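Local coordinates for protein KLLA0F20702p (Kluyveromyces lactis, PDB 5Y5A) that acts as the telomerase protein Est1, which binds Cdc13 and is thought to recruit telomerase to telomeres, at residues I312-S323 with R338-L346. Residues are numbered along the deposited sequence; the frame is centred on the assembly and turned at random.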
loop_
_atom_site.group_PDB
_atom_site.type_symbol
_atom_site.label_atom_id
_atom_site.label_comp_id
_atom_site.label_asym_id
_atom_site.label_seq_id
_atom_site.Cartn_x
_atom_site.Cartn_y
_atom_site.Cartn_z
ATOM N N ILE A 312 15.428 -2.406 -12.566
ATOM C CA ILE A 312 15.955 -3.660 -12.032
ATOM C C ILE A 312 15.551 -3.863 -10.567
ATOM O O ILE A 312 15.179 -4.966 -10.159
ATOM C CB ILE A 312 17.485 -3.719 -12.160
ATOM C CG1 ILE A 312 17.867 -3.818 -13.638
ATOM C CG2 ILE A 312 18.048 -4.902 -11.381
ATOM C CD1 ILE A 312 19.335 -3.929 -13.885
ATOM N N MET A 313 15.598 -2.799 -9.777
ATOM C CA MET A 313 15.230 -2.923 -8.369
ATOM C C MET A 313 13.728 -3.116 -8.207
ATOM O O MET A 313 13.295 -3.810 -7.297
ATOM C CB MET A 313 15.708 -1.712 -7.579
ATOM C CG MET A 313 17.220 -1.566 -7.602
ATOM S SD MET A 313 17.803 -0.256 -6.532
ATOM C CE MET A 313 19.199 0.342 -7.485
ATOM N N GLU A 314 12.937 -2.534 -9.104
ATOM C CA GLU A 314 11.494 -2.745 -9.063
ATOM C C GLU A 314 11.117 -4.167 -9.501
ATOM O O GLU A 314 10.206 -4.767 -8.958
ATOM C CB GLU A 314 10.768 -1.730 -9.949
ATOM C CG GLU A 314 9.264 -1.872 -9.866
ATOM C CD GLU A 314 8.530 -1.081 -10.927
ATOM O OE1 GLU A 314 9.146 -0.191 -11.529
ATOM O OE2 GLU A 314 7.331 -1.352 -11.151
ATOM N N PHE A 315 11.826 -4.707 -10.482
ATOM C CA PHE A 315 11.409 -5.962 -11.084
ATOM C C PHE A 315 12.106 -7.215 -10.573
ATOM O O PHE A 315 11.472 -8.256 -10.463
ATOM C CB PHE A 315 11.592 -5.888 -12.597
ATOM C CG PHE A 315 10.498 -5.149 -13.294
ATOM C CD1 PHE A 315 10.495 -3.765 -13.343
ATOM C CD2 PHE A 315 9.457 -5.838 -13.888
ATOM C CE1 PHE A 315 9.480 -3.084 -13.981
ATOM C CE2 PHE A 315 8.441 -5.161 -14.530
ATOM C CZ PHE A 315 8.454 -3.782 -14.580
ATOM N N TYR A 316 13.398 -7.139 -10.283
ATOM C CA TYR A 316 14.157 -8.365 -10.067
ATOM C C TYR A 316 13.869 -9.000 -8.721
ATOM O O TYR A 316 14.264 -10.135 -8.481
ATOM C CB TYR A 316 15.663 -8.119 -10.229
ATOM C CG TYR A 316 16.098 -8.126 -11.683
ATOM C CD1 TYR A 316 15.179 -7.886 -12.690
ATOM C CD2 TYR A 316 17.414 -8.396 -12.052
ATOM C CE1 TYR A 316 15.544 -7.888 -14.012
ATOM C CE2 TYR A 316 17.795 -8.405 -13.400
ATOM C CZ TYR A 316 16.846 -8.148 -14.370
ATOM O OH TYR A 316 17.175 -8.142 -15.715
ATOM N N ILE A 317 13.165 -8.294 -7.844
ATOM C CA ILE A 317 12.773 -8.909 -6.590
ATOM C C ILE A 317 11.533 -9.784 -6.811
ATOM O O ILE A 317 11.230 -10.653 -6.004
ATOM C CB ILE A 317 12.490 -7.852 -5.483
ATOM C CG1 ILE A 317 12.503 -8.508 -4.095
ATOM C CG2 ILE A 317 11.184 -7.111 -5.756
ATOM C CD1 ILE A 317 12.146 -7.562 -2.945
ATOM N N LEU A 318 10.819 -9.538 -7.883
ATOM C CA LEU A 318 9.606 -10.253 -8.170
ATOM C C LEU A 318 9.773 -11.730 -8.379
ATOM O O LEU A 318 9.089 -12.488 -7.760
ATOM C CB LEU A 318 8.840 -9.591 -9.283
ATOM C CG LEU A 318 8.426 -8.170 -8.977
ATOM C CD1 LEU A 318 7.717 -7.543 -10.137
ATOM C CD2 LEU A 318 7.553 -8.101 -7.758
ATOM N N PRO A 319 10.681 -12.158 -9.229
ATOM C CA PRO A 319 10.863 -13.610 -9.366
ATOM C C PRO A 319 11.356 -14.303 -8.097
ATOM O O PRO A 319 11.139 -15.504 -7.948
ATOM C CB PRO A 319 11.920 -13.727 -10.471
ATOM C CG PRO A 319 11.766 -12.486 -11.264
ATOM C CD PRO A 319 11.460 -11.425 -10.241
ATOM N N LEU A 320 12.013 -13.566 -7.207
ATOM C CA LEU A 320 12.533 -14.165 -5.986
ATOM C C LEU A 320 11.379 -14.448 -5.037
ATOM O O LEU A 320 11.283 -15.530 -4.457
ATOM C CB LEU A 320 13.566 -13.248 -5.328
ATOM C CG LEU A 320 14.686 -12.863 -6.301
ATOM C CD1 LEU A 320 15.620 -11.832 -5.682
ATOM C CD2 LEU A 320 15.466 -14.104 -6.728
ATOM N N ILE A 321 10.504 -13.463 -4.890
ATOM C CA ILE A 321 9.290 -13.634 -4.114
ATOM C C ILE A 321 8.391 -14.691 -4.762
ATOM O O ILE A 321 7.872 -15.585 -4.089
ATOM C CB ILE A 321 8.551 -12.303 -3.979
ATOM C CG1 ILE A 321 9.373 -11.360 -3.099
ATOM C CG2 ILE A 321 7.163 -12.521 -3.388
ATOM C CD1 ILE A 321 8.823 -9.936 -3.032
ATOM N N GLY A 322 8.233 -14.595 -6.081
ATOM C CA GLY A 322 7.417 -15.538 -6.830
ATOM C C GLY A 322 7.827 -16.983 -6.608
ATOM O O GLY A 322 6.981 -17.851 -6.375
ATOM N N SER A 323 9.130 -17.238 -6.663
ATOM C CA SER A 323 9.639 -18.598 -6.546
ATOM C C SER A 323 9.447 -19.189 -5.145
ATOM O O SER A 323 9.370 -20.405 -4.992
ATOM C CB SER A 323 11.113 -18.645 -6.928
ATOM O OG SER A 323 11.921 -18.044 -5.930
ATOM N N ARG A 338 17.201 -18.428 -14.366
ATOM C CA ARG A 338 17.895 -17.171 -14.109
ATOM C C ARG A 338 17.654 -16.646 -12.693
ATOM O O ARG A 338 17.935 -15.477 -12.409
ATOM C CB ARG A 338 17.470 -16.105 -15.134
ATOM C CG ARG A 338 17.871 -16.409 -16.572
ATOM C CD ARG A 338 17.400 -15.315 -17.548
ATOM N NE ARG A 338 18.100 -14.047 -17.342
ATOM C CZ ARG A 338 17.501 -12.862 -17.253
ATOM N NH1 ARG A 338 16.180 -12.764 -17.355
ATOM N NH2 ARG A 338 18.227 -11.771 -17.060
ATOM N N LEU A 339 17.142 -17.497 -11.804
ATOM C CA LEU A 339 16.774 -17.053 -10.451
ATOM C C LEU A 339 17.964 -16.531 -9.645
ATOM O O LEU A 339 17.860 -15.492 -8.995
ATOM C CB LEU A 339 16.085 -18.179 -9.679
ATOM C CG LEU A 339 14.645 -18.466 -10.135
ATOM C CD1 LEU A 339 13.968 -19.438 -9.183
ATOM C CD2 LEU A 339 13.828 -17.181 -10.249
ATOM N N LYS A 340 19.089 -17.243 -9.686
ATOM C CA LYS A 340 20.286 -16.794 -8.987
ATOM C C LYS A 340 20.780 -15.465 -9.572
ATOM O O LYS A 340 21.250 -14.601 -8.842
ATOM C CB LYS A 340 21.388 -17.853 -9.054
ATOM C CG LYS A 340 22.630 -17.510 -8.221
ATOM C CD LYS A 340 23.790 -18.466 -8.511
ATOM C CE LYS A 340 25.102 -17.955 -7.925
ATOM N NZ LYS A 340 26.272 -18.770 -8.370
ATOM N N HIS A 341 20.645 -15.304 -10.886
ATOM C CA HIS A 341 21.016 -14.060 -11.558
ATOM C C HIS A 341 20.186 -12.863 -11.083
ATOM O O HIS A 341 20.733 -11.785 -10.838
ATOM C CB HIS A 341 20.868 -14.211 -13.068
ATOM C CG HIS A 341 21.089 -12.942 -13.831
ATOM N ND1 HIS A 341 22.338 -12.382 -14.004
ATOM C CD2 HIS A 341 20.220 -12.124 -14.472
ATOM C CE1 HIS A 341 22.227 -11.276 -14.715
ATOM N NE2 HIS A 341 20.953 -11.097 -15.013
ATOM N N PHE A 342 18.871 -13.047 -10.967
ATOM C CA PHE A 342 17.989 -11.986 -10.478
ATOM C C PHE A 342 18.431 -11.461 -9.117
ATOM O O PHE A 342 18.471 -10.256 -8.890
ATOM C CB PHE A 342 16.541 -12.478 -10.390
ATOM C CG PHE A 342 15.887 -12.668 -11.726
ATOM C CD1 PHE A 342 16.021 -11.709 -12.722
ATOM C CD2 PHE A 342 15.151 -13.809 -11.995
ATOM C CE1 PHE A 342 15.424 -11.876 -13.960
ATOM C CE2 PHE A 342 14.544 -13.988 -13.232
ATOM C CZ PHE A 342 14.682 -13.020 -14.218
ATOM N N GLN A 343 18.772 -12.375 -8.219
ATOM C CA GLN A 343 19.116 -12.016 -6.857
ATOM C C GLN A 343 20.457 -11.307 -6.785
ATOM O O GLN A 343 20.614 -10.306 -6.072
ATOM C CB GLN A 343 19.149 -13.257 -5.969
ATOM C CG GLN A 343 19.711 -12.979 -4.585
ATOM C CD GLN A 343 20.058 -14.241 -3.836
ATOM O OE1 GLN A 343 21.180 -14.743 -3.928
ATOM N NE2 GLN A 343 19.104 -14.759 -3.085
ATOM N N THR A 344 21.430 -11.832 -7.518
ATOM C CA THR A 344 22.767 -11.263 -7.456
ATOM C C THR A 344 22.753 -9.848 -8.037
ATOM O O THR A 344 23.399 -8.946 -7.508
ATOM C CB THR A 344 23.797 -12.155 -8.188
ATOM O OG1 THR A 344 23.367 -12.392 -9.528
ATOM C CG2 THR A 344 23.930 -13.497 -7.492
ATOM N N LEU A 345 21.984 -9.639 -9.097
ATOM C CA LEU A 345 21.958 -8.337 -9.757
ATOM C C LEU A 345 21.164 -7.342 -8.918
ATOM O O LEU A 345 21.569 -6.189 -8.767
ATOM C CB LEU A 345 21.368 -8.450 -11.165
ATOM C CG LEU A 345 21.862 -7.428 -12.192
ATOM C CD1 LEU A 345 23.377 -7.395 -12.206
ATOM C CD2 LEU A 345 21.351 -7.753 -13.575
ATOM N N LEU A 346 20.031 -7.793 -8.380
ATOM C CA LEU A 346 19.265 -7.010 -7.412
ATOM C C LEU A 346 20.140 -6.548 -6.242
ATOM O O LEU A 346 20.133 -5.378 -5.879
ATOM C CB LEU A 346 18.089 -7.826 -6.853
ATOM C CG LEU A 346 17.309 -7.124 -5.740
ATOM C CD1 LEU A 346 16.580 -5.936 -6.339
ATOM C CD2 LEU A 346 16.332 -8.052 -5.009
HETATM O O HOH W 1 15.463 -9.954 -17.073
#
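Tyr316 and Phe342 form a T-shaped pair where the turn before helix 318-325 packs on the start of helix 339-379, in the helical Est1 DNA/RNA binding domain, which belongs to the TPR clan. The axes of the short segments 318-323 and 339-346 approach to 9.3 Å at a crossing angle of -131°, and Tyr316 lies in the type I beta turn from Phe315 to Leu318. Its CB rests against Phe342 O and Leu346 CB. With CG anti to the carbonyl carbon (chi1 -82°), the ring turns one face to the edge of Phe342, with CD1 of Phe342 over its centre and the planes at 73°; Ile312 CG2 covers the opposite face. At the rim, Tyr316 CE2 meets Leu345 CD2 at 3.6 Å, close to the ring plane. The OH at the tip accepts a hydrogen bond from a water that in turn accepts one from Arg338 NH1, itself also bonded to His335; the OH also hydrogen-bonds to Glu301 OE2, salt-bridged to Arg338 NH2. Farther along, Leu320 is a knob in the hole made by Leu339, Phe342, Gln343 and Leu346. One face of Phe342 receives a CH-pi contact: Pro319 CG stands 3.9 Å from the ring centroid.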